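Local coordinates for protein N-acetylglucosamine-6-phosphate deacetylase (Mycobacterium smegmatis, PDB 6FV4) that probably removes the acetyl group from N-acetylglucosamine-6-phosphate, as a metal-dependent hydrolase of the NagA family, at residues D22-G27 with A363-G368; P140-L145 with M176-P181; M155-P160 with E182-L187; G368-L373 with V385-E390. The protein carries 1 engineered substitution. All blocks are in the same frame, centred on the assembly; numbering follows the deposited sequence.

Contact 1 (D22-G27 with A363-G368); sequences DTVLTG and AGLAAG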
# COMPACT_ATOMS: atom_id res chain seq x y z
N ASP B 22 -28.31 6.62 20.56
CA ASP B 22 -28.13 7.74 19.65
C ASP B 22 -27.56 7.30 18.31
O ASP B 22 -27.90 7.89 17.27
CB ASP B 22 -27.20 8.78 20.29
CG ASP B 22 -27.96 9.91 20.96
OD1 ASP B 22 -29.18 9.77 21.19
OD2 ASP B 22 -27.32 10.95 21.26
N THR B 23 -26.70 6.27 18.30
CA THR B 23 -26.09 5.77 17.07
C THR B 23 -26.03 4.25 17.12
O THR B 23 -25.50 3.69 18.09
CB THR B 23 -24.67 6.30 16.88
OG1 THR B 23 -24.67 7.73 16.87
CG2 THR B 23 -24.11 5.78 15.57
N VAL B 24 -26.53 3.58 16.08
CA VAL B 24 -26.43 2.13 15.96
C VAL B 24 -25.74 1.80 14.64
O VAL B 24 -26.25 2.13 13.56
CB VAL B 24 -27.80 1.43 16.04
CG1 VAL B 24 -27.63 -0.06 15.83
CG2 VAL B 24 -28.45 1.70 17.39
N LEU B 25 -24.57 1.18 14.73
CA LEU B 25 -23.87 0.66 13.57
C LEU B 25 -24.19 -0.82 13.44
O LEU B 25 -24.01 -1.59 14.39
CB LEU B 25 -22.36 0.91 13.69
CG LEU B 25 -22.06 2.37 13.34
CD1 LEU B 25 -21.79 3.17 14.60
CD2 LEU B 25 -20.90 2.48 12.38
N THR B 26 -24.71 -1.21 12.28
CA THR B 26 -25.17 -2.57 12.07
C THR B 26 -24.14 -3.44 11.40
O THR B 26 -24.30 -4.67 11.37
CB THR B 26 -26.46 -2.57 11.22
OG1 THR B 26 -26.12 -2.29 9.86
CG2 THR B 26 -27.43 -1.52 11.71
N GLY B 27 -23.08 -2.86 10.86
CA GLY B 27 -22.13 -3.55 10.01
C GLY B 27 -22.16 -3.06 8.58
O GLY B 27 -21.14 -3.13 7.89
N ALA B 363 -21.18 -11.45 11.22
CA ALA B 363 -21.47 -10.43 12.21
C ALA B 363 -22.48 -9.43 11.65
O ALA B 363 -22.82 -9.42 10.47
CB ALA B 363 -20.18 -9.72 12.64
N GLY B 364 -22.98 -8.59 12.54
CA GLY B 364 -23.92 -7.59 12.11
C GLY B 364 -25.19 -7.65 12.92
O GLY B 364 -25.63 -8.72 13.35
N LEU B 365 -25.75 -6.48 13.17
CA LEU B 365 -27.02 -6.38 13.87
C LEU B 365 -28.08 -6.31 12.77
O LEU B 365 -28.32 -5.26 12.18
CB LEU B 365 -27.03 -5.17 14.79
CG LEU B 365 -26.03 -5.32 15.95
CD1 LEU B 365 -25.76 -3.97 16.60
CD2 LEU B 365 -26.54 -6.33 16.96
N ALA B 366 -28.65 -7.46 12.45
CA ALA B 366 -29.66 -7.57 11.41
C ALA B 366 -30.70 -8.57 11.86
O ALA B 366 -30.44 -9.41 12.73
CB ALA B 366 -29.04 -8.01 10.07
N ALA B 367 -31.88 -8.48 11.26
CA ALA B 367 -32.92 -9.46 11.54
C ALA B 367 -32.36 -10.86 11.36
O ALA B 367 -31.68 -11.15 10.37
CB ALA B 367 -34.12 -9.23 10.62
N GLY B 368 -32.61 -11.73 12.34
CA GLY B 368 -32.14 -13.09 12.31
C GLY B 368 -30.80 -13.33 12.99
O GLY B 368 -30.51 -14.46 13.40
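G364 meets T26 first: its CA lies 3.0 Å from T26 O in a strongly bent CA-H...O contact, 123° at the hydrogen. With phi at 126° the backbone takes a path open to glycine, and the missing side chain leaves the carbonyl its place. The next residue, L365, gives the one hydrogen bond across the segments, from its backbone N to the same T26 O at 2.9 Å. Beyond the peptide, L365 O sits 3.4 Å from T26 CB, close to the methyl side of the threonine. T26 OG1 turns instead into the following loop, where it accepts from the backbone N of E29. The L365 side chain leaves beside its own backbone N (chi1 -66°) and carries CD1 to 3.7 Å from L25 O, with V24 CG1 at the margin of contact, 4.4 Å from the same L365 CD1. The leucine also reaches V64 of strand 63-76 and L36 of strand 34-39, so it lies between these two strands. By G368 the loop has moved on to strand 42-48, pairing with V43. A single carbonyl, T26 O, therefore carries the polar link between strand 23-25 and this loop, whereas L25 O is buried under a methyl group with no polar partner in the model, a probable small cost, which the apolar packing of L365 may offset.

Contact 2 (P140-L145 with M176-P181); sequences PWLSTL and MVTIAP
W141 and L142 press against T178, I179 and A180 toward the end of segment 176-181, and the tight part of the contact centres on W141 O. It accepts from A180 N at 3.0 Å in an almost straight bond (177°) lying in the carbonyl plane, and a water that donates to both W141 O and A180 O gives it a second donor. The indole meets V177 CG1 edge-on, 3.8 Å from W141 CE3, while I179 CD1 reaches W141 CB at 3.9 Å; P140 CD covers a face of the ring from within the same loop. L142, its CG set beside the backbone N (chi1 -47°), pushes CD2 to 3.6 Å from T178 CG2. The hydroxyl of T178 is turned elsewhere, to H136 NE2 and T224 OG1. W141 is the centre of an inverse gamma turn closed by L142 N on P140 O, by which the loop bends over the end of the neighbouring parallel strand in the amidohydrolase barrel. Metal ligands stand close by: the L142 side chain is about 4 Å from that of H204 and about 6 Å from the bound cadmium. Toward S143, partly exposed and with a small share of the contact, the last close approach is A180 CB at 3.4 Å from S143 N.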
# COMPACT_ATOMS: atom_id res chain seq x y z
N PRO B 140 2.70 -25.65 14.30
CA PRO B 140 4.16 -25.60 14.25
C PRO B 140 4.78 -25.48 12.86
O PRO B 140 6.00 -25.52 12.73
CB PRO B 140 4.54 -26.95 14.86
CG PRO B 140 3.48 -27.85 14.31
CD PRO B 140 2.21 -27.04 14.23
N TRP B 141 3.95 -25.36 11.82
CA TRP B 141 4.46 -25.39 10.45
C TRP B 141 4.88 -24.00 9.97
O TRP B 141 4.50 -23.51 8.89
CB TRP B 141 3.41 -26.04 9.57
CG TRP B 141 3.05 -27.36 10.20
CD1 TRP B 141 3.90 -28.39 10.46
CD2 TRP B 141 1.77 -27.78 10.69
NE1 TRP B 141 3.23 -29.43 11.05
CE2 TRP B 141 1.92 -29.08 11.21
CE3 TRP B 141 0.51 -27.18 10.73
CZ2 TRP B 141 0.86 -29.79 11.77
CZ3 TRP B 141 -0.54 -27.87 11.28
CH2 TRP B 141 -0.36 -29.18 11.79
N LEU B 142 5.70 -23.38 10.81
CA LEU B 142 6.23 -22.03 10.64
C LEU B 142 7.71 -22.08 10.29
O LEU B 142 8.37 -23.12 10.38
CB LEU B 142 6.01 -21.21 11.91
CG LEU B 142 4.61 -21.28 12.53
CD1 LEU B 142 4.52 -20.36 13.73
CD2 LEU B 142 3.53 -20.94 11.50
N SER B 143 8.24 -20.92 9.89
CA SER B 143 9.66 -20.84 9.53
C SER B 143 10.18 -19.41 9.60
O SER B 143 10.55 -18.84 8.57
CB SER B 143 9.89 -21.40 8.13
OG SER B 143 11.25 -21.74 7.95
N THR B 144 10.21 -18.82 10.79
CA THR B 144 10.93 -17.56 10.94
C THR B 144 11.60 -17.53 12.30
O THR B 144 11.14 -18.16 13.26
CB THR B 144 10.03 -16.33 10.75
OG1 THR B 144 10.85 -15.16 10.68
CG2 THR B 144 9.06 -16.16 11.91
N LEU B 145 12.72 -16.80 12.36
CA LEU B 145 13.42 -16.53 13.60
C LEU B 145 13.29 -15.07 14.02
O LEU B 145 13.92 -14.65 15.00
CB LEU B 145 14.90 -16.91 13.47
CG LEU B 145 15.18 -18.32 12.94
CD1 LEU B 145 16.66 -18.68 13.08
CD2 LEU B 145 14.29 -19.36 13.64
N MET B 176 -8.51 -22.24 11.73
CA MET B 176 -7.46 -21.54 11.00
C MET B 176 -6.11 -22.14 11.36
O MET B 176 -5.87 -22.49 12.53
CB MET B 176 -7.48 -20.03 11.32
CG MET B 176 -6.41 -19.26 10.57
SD MET B 176 -6.81 -17.48 10.53
CE MET B 176 -6.68 -17.05 12.27
N VAL B 177 -5.24 -22.27 10.36
CA VAL B 177 -3.89 -22.80 10.53
C VAL B 177 -2.91 -21.90 9.78
O VAL B 177 -3.04 -21.71 8.56
CB VAL B 177 -3.78 -24.25 10.02
CG1 VAL B 177 -2.32 -24.75 10.11
CG2 VAL B 177 -4.70 -25.16 10.82
N THR B 178 -1.93 -21.35 10.50
CA THR B 178 -0.88 -20.53 9.89
C THR B 178 0.21 -21.42 9.29
O THR B 178 0.73 -22.33 9.95
CB THR B 178 -0.26 -19.59 10.93
OG1 THR B 178 -1.25 -18.66 11.37
CG2 THR B 178 0.91 -18.81 10.33
N ILE B 179 0.53 -21.16 8.02
CA ILE B 179 1.47 -21.96 7.23
C ILE B 179 2.55 -21.02 6.70
O ILE B 179 2.24 -20.01 6.06
CB ILE B 179 0.76 -22.68 6.07
CG1 ILE B 179 -0.24 -23.70 6.60
CG2 ILE B 179 1.76 -23.40 5.16
CD1 ILE B 179 0.45 -24.79 7.38
N ALA B 180 3.82 -21.35 6.96
CA ALA B 180 4.92 -20.67 6.30
C ALA B 180 5.10 -21.27 4.91
O ALA B 180 5.38 -22.47 4.79
CB ALA B 180 6.21 -20.80 7.11
N PRO B 181 4.94 -20.49 3.83
CA PRO B 181 4.83 -21.08 2.48
C PRO B 181 6.11 -21.68 1.92
O PRO B 181 6.03 -22.32 0.86
CB PRO B 181 4.38 -19.89 1.62
CG PRO B 181 3.76 -18.94 2.55
CD PRO B 181 4.52 -19.07 3.84
O HOH W 1 4.92 -24.64 6.34

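Contact 3 (M155-P160 with E182-L187); sequences MRDPDP and ERDGAL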
# COMPACT_ATOMS: atom_id res chain seq x y z
N MET B 155 9.49 -25.78 15.32
CA MET B 155 8.98 -25.61 13.96
C MET B 155 9.38 -26.80 13.10
O MET B 155 10.49 -27.32 13.21
CB MET B 155 9.52 -24.29 13.36
CG MET B 155 9.08 -23.05 14.11
SD MET B 155 9.63 -21.49 13.35
CE MET B 155 11.34 -21.89 13.02
N ARG B 156 8.46 -27.25 12.24
CA ARG B 156 8.75 -28.42 11.43
C ARG B 156 7.94 -28.39 10.15
O ARG B 156 6.95 -27.65 10.04
CB ARG B 156 8.48 -29.73 12.21
CG ARG B 156 7.08 -29.83 12.80
CD ARG B 156 6.96 -31.03 13.76
NE ARG B 156 5.65 -31.13 14.40
CZ ARG B 156 5.31 -30.53 15.54
NH1 ARG B 156 6.17 -29.76 16.20
NH2 ARG B 156 4.09 -30.71 16.04
N ASP B 157 8.37 -29.19 9.18
CA ASP B 157 7.67 -29.29 7.90
C ASP B 157 6.25 -29.79 8.13
O ASP B 157 6.00 -30.57 9.05
CB ASP B 157 8.40 -30.25 6.96
CG ASP B 157 9.66 -29.64 6.32
OD1 ASP B 157 10.00 -28.46 6.55
OD2 ASP B 157 10.32 -30.39 5.56
N PRO B 158 5.28 -29.36 7.28
CA PRO B 158 3.89 -29.84 7.44
C PRO B 158 3.67 -31.24 6.89
O PRO B 158 3.49 -31.43 5.68
CB PRO B 158 3.07 -28.80 6.67
CG PRO B 158 4.01 -28.30 5.64
CD PRO B 158 5.37 -28.28 6.29
N ASP B 159 3.67 -32.23 7.78
CA ASP B 159 3.44 -33.63 7.41
C ASP B 159 1.94 -33.90 7.31
O ASP B 159 1.21 -33.62 8.26
CB ASP B 159 4.07 -34.55 8.45
CG ASP B 159 3.53 -35.96 8.41
OD1 ASP B 159 3.47 -36.55 7.31
OD2 ASP B 159 3.16 -36.49 9.48
N PRO B 160 1.44 -34.41 6.18
CA PRO B 160 -0.02 -34.57 6.06
C PRO B 160 -0.61 -35.55 7.07
O PRO B 160 -1.77 -35.38 7.47
CB PRO B 160 -0.21 -35.04 4.61
CG PRO B 160 1.14 -35.42 4.12
CD PRO B 160 2.13 -34.66 4.91
N GLU B 182 7.28 -21.51 2.55
CA GLU B 182 8.53 -21.97 1.96
C GLU B 182 8.98 -23.33 2.47
O GLU B 182 9.93 -23.89 1.90
CB GLU B 182 9.64 -20.94 2.18
CG GLU B 182 10.19 -20.85 3.60
CD GLU B 182 9.37 -19.93 4.49
OE1 GLU B 182 8.14 -19.85 4.30
OE2 GLU B 182 9.96 -19.29 5.39
N ARG B 183 8.33 -23.89 3.49
CA ARG B 183 8.70 -25.22 3.96
C ARG B 183 8.30 -26.30 2.96
O ARG B 183 7.27 -26.19 2.27
CB ARG B 183 8.06 -25.51 5.32
CG ARG B 183 8.49 -24.57 6.42
CD ARG B 183 8.26 -25.19 7.78
NE ARG B 183 9.28 -26.20 8.07
CZ ARG B 183 10.29 -26.01 8.91
NH1 ARG B 183 10.40 -24.86 9.55
NH2 ARG B 183 11.18 -26.96 9.11
N ASP B 184 9.12 -27.33 2.86
CA ASP B 184 8.75 -28.51 2.08
C ASP B 184 7.37 -28.99 2.50
O ASP B 184 7.09 -29.15 3.69
CB ASP B 184 9.77 -29.64 2.29
CG ASP B 184 11.12 -29.32 1.66
OD1 ASP B 184 11.14 -28.77 0.54
OD2 ASP B 184 12.16 -29.63 2.29
N GLY B 185 6.49 -29.17 1.51
CA GLY B 185 5.13 -29.63 1.73
C GLY B 185 4.10 -28.57 2.06
O GLY B 185 2.94 -28.93 2.29
N ALA B 186 4.48 -27.29 2.06
CA ALA B 186 3.57 -26.23 2.48
C ALA B 186 2.39 -26.10 1.53
O ALA B 186 1.24 -25.95 1.96
CB ALA B 186 4.32 -24.89 2.57
N LEU B 187 2.65 -26.10 0.21
CA LEU B 187 1.57 -25.94 -0.75
C LEU B 187 0.58 -27.09 -0.66
O LEU B 187 -0.64 -26.89 -0.76
CB LEU B 187 2.12 -25.82 -2.17
CG LEU B 187 2.88 -24.52 -2.49
CD1 LEU B 187 3.16 -24.41 -3.98
CD2 LEU B 187 2.08 -23.32 -2.00
O HOH W 2 11.12 -27.18 4.61
O HOH W 3 2.36 -31.39 3.36
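R183 and D157 form a salt bridge that rests on one oxygen. R183 NE donates to the anti lone pair of D157 OD1 at 2.8 Å, that oxygen lying near the guanidinium plane, and R183 NH2 adds a weak bond to the same atom. Both bonds end on OD1, so this is no pairing of two nitrogens with two oxygens; the planes stand 67° apart. A bend in the arginine chain (chi3 76°) lays the guanidinium over the peptide after R156, with R156 C above one face near the rim, and its NH1 goes on to L142 O. A water donates to D157 OD1 and takes D184 N at 2.7 Å. The other oxygen, D157 OD2, is only 3.8 Å from D184 OD2, a like-charge approach that R183 probably eases. Alongside, P158 wedges its ring against the turn: CD is 3.2 Å from D184 O, and CG is 3.6 Å from G185 O. A second water donates to both P158 O and G185 O. The partners are positioned by a type II turn from R183 to A186, closed by A186 N on R183 O. G185 is the N-cap of helix 186-195, and D159 caps helix 160-170 through E162 N, so the contact joins the starts of two successive barrel helices.

Contact 4 (G368-L373 with V385-E390); sequences GARADL and VMRAGE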
# COMPACT_ATOMS: atom_id res chain seq x y z
N GLY B 368 -32.61 -11.73 12.34
CA GLY B 368 -32.14 -13.09 12.31
C GLY B 368 -30.80 -13.33 12.99
O GLY B 368 -30.51 -14.46 13.40
N ALA B 369 -29.97 -12.29 13.12
CA ALA B 369 -28.63 -12.47 13.67
C ALA B 369 -28.68 -12.66 15.19
O ALA B 369 -29.62 -12.22 15.86
CB ALA B 369 -27.76 -11.26 13.34
N ARG B 370 -27.65 -13.32 15.72
CA ARG B 370 -27.55 -13.45 17.17
C ARG B 370 -27.29 -12.09 17.79
O ARG B 370 -26.63 -11.23 17.19
CB ARG B 370 -26.45 -14.44 17.57
CG ARG B 370 -26.71 -15.06 18.94
CD ARG B 370 -25.69 -16.11 19.34
NE ARG B 370 -24.38 -15.51 19.58
CZ ARG B 370 -23.30 -16.20 19.91
NH1 ARG B 370 -23.36 -17.53 20.05
NH2 ARG B 370 -22.15 -15.55 20.09
N ALA B 371 -27.84 -11.88 18.98
CA ALA B 371 -27.83 -10.56 19.62
C ALA B 371 -26.53 -10.38 20.40
O ALA B 371 -26.47 -10.49 21.63
CB ALA B 371 -29.06 -10.40 20.51
N ASP B 372 -25.46 -10.09 19.65
CA ASP B 372 -24.15 -9.79 20.21
C ASP B 372 -23.85 -8.34 19.86
O ASP B 372 -23.76 -8.01 18.67
CB ASP B 372 -23.07 -10.70 19.63
CG ASP B 372 -23.37 -12.17 19.80
OD1 ASP B 372 -24.27 -12.54 20.59
OD2 ASP B 372 -22.69 -12.97 19.13
N LEU B 373 -23.71 -7.49 20.87
CA LEU B 373 -23.48 -6.08 20.60
C LEU B 373 -22.67 -5.47 21.74
O LEU B 373 -22.55 -6.06 22.82
CB LEU B 373 -24.79 -5.32 20.38
CG LEU B 373 -25.90 -5.35 21.45
CD1 LEU B 373 -25.61 -4.44 22.64
CD2 LEU B 373 -27.24 -4.96 20.80
N VAL B 385 -22.01 -4.79 27.34
CA VAL B 385 -21.73 -5.86 26.39
C VAL B 385 -22.89 -6.85 26.44
O VAL B 385 -23.23 -7.37 27.51
CB VAL B 385 -20.43 -6.62 26.70
CG1 VAL B 385 -20.22 -7.75 25.69
CG2 VAL B 385 -19.23 -5.68 26.70
N MET B 386 -23.48 -7.13 25.28
CA MET B 386 -24.51 -8.15 25.19
C MET B 386 -24.01 -9.28 24.32
O MET B 386 -23.36 -9.05 23.29
CB MET B 386 -25.82 -7.58 24.63
CG MET B 386 -26.85 -8.66 24.32
SD MET B 386 -28.38 -7.91 23.77
CE MET B 386 -29.08 -7.46 25.35
N ARG B 387 -24.31 -10.52 24.73
CA ARG B 387 -23.94 -11.70 23.97
C ARG B 387 -25.08 -12.71 24.05
O ARG B 387 -25.51 -13.05 25.15
CB ARG B 387 -22.64 -12.33 24.50
CG ARG B 387 -22.13 -13.48 23.66
CD ARG B 387 -20.83 -14.06 24.21
NE ARG B 387 -20.42 -15.20 23.41
CZ ARG B 387 -20.78 -16.47 23.62
NH1 ARG B 387 -21.56 -16.80 24.65
NH2 ARG B 387 -20.35 -17.41 22.80
N ALA B 388 -25.55 -13.17 22.89
CA ALA B 388 -26.70 -14.07 22.80
C ALA B 388 -27.90 -13.51 23.56
O ALA B 388 -28.60 -14.23 24.28
CB ALA B 388 -26.35 -15.47 23.30
N GLY B 389 -28.13 -12.20 23.41
CA GLY B 389 -29.30 -11.56 23.97
C GLY B 389 -29.25 -11.24 25.45
O GLY B 389 -30.23 -10.70 25.98
N GLU B 390 -28.16 -11.54 26.14
CA GLU B 390 -28.06 -11.28 27.57
C GLU B 390 -26.86 -10.40 27.86
O GLU B 390 -25.84 -10.46 27.17
CB GLU B 390 -27.95 -12.59 28.35
CG GLU B 390 -29.15 -13.48 28.10
CD GLU B 390 -29.05 -14.81 28.77
OE1 GLU B 390 -28.40 -14.90 29.84
OE2 GLU B 390 -29.64 -15.78 28.24
O HOH W 4 -19.52 -16.63 20.48
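R370 and R387 bring two positive groups together, R370 NH2 standing 3.7 Å from R387 NH2, over one face of the R387 guanidinium. The planes are 69° apart, so they do not stack, and a water accepting from both NH2 groups bridges them. D372 probably eases the approach by holding R370 side-on, with R370 NH2 2.8 Å from D372 OD2 and NE shared between both oxygens; R387 NE has its own acceptor in T102 O. The aspartate is also a backbone acceptor: A388 N meets D372 OD1 nearly end-on at 2.7 Å and 175°. Next to it G389 N donates to A371 O at 3.0 Å, so the type I' turn from R387 to E390 is gripped at two successive amides. A371, centre of an inverse gamma turn, offers this carbonyl on a bend of the chain, and M386 CG packs against it, 3.3 Å from A371 O. Ladder pairing begins at L373 and M386, an antiparallel hydrogen-bonded pair joined by M386 N to L373 O and L373 N to M386 O; L373 CD1 rests 3.7 Å from M386 CB. Here strand 373-376 pairs with strand 382-387 along one flank and with strand 63-76 along the other, while A371 and L373 reach strand 34-39.

The four contacts form two pairs at opposite sides of the chain's centre. Contacts 1 and 4 have centres 10 Å apart, share G368 and touch where L365 CD2 packs on L373 CB; both involve one C-terminal loop, away from the annotated sites. Contacts 2 and 3, centres 8 Å apart, interlock along the chain and are tied by L142 O with R183 NH1; they lie in loops of the amidohydrolase barrel, contact 2 the nearer to the metals. Between the pairs the centres are 34 to 41 Å apart. Contact 1, spanning the sequence that holds contacts 2 and 3, brings strand 23-25 to the C-terminal loop; contact 4 follows and holds that loop to strand 382-387.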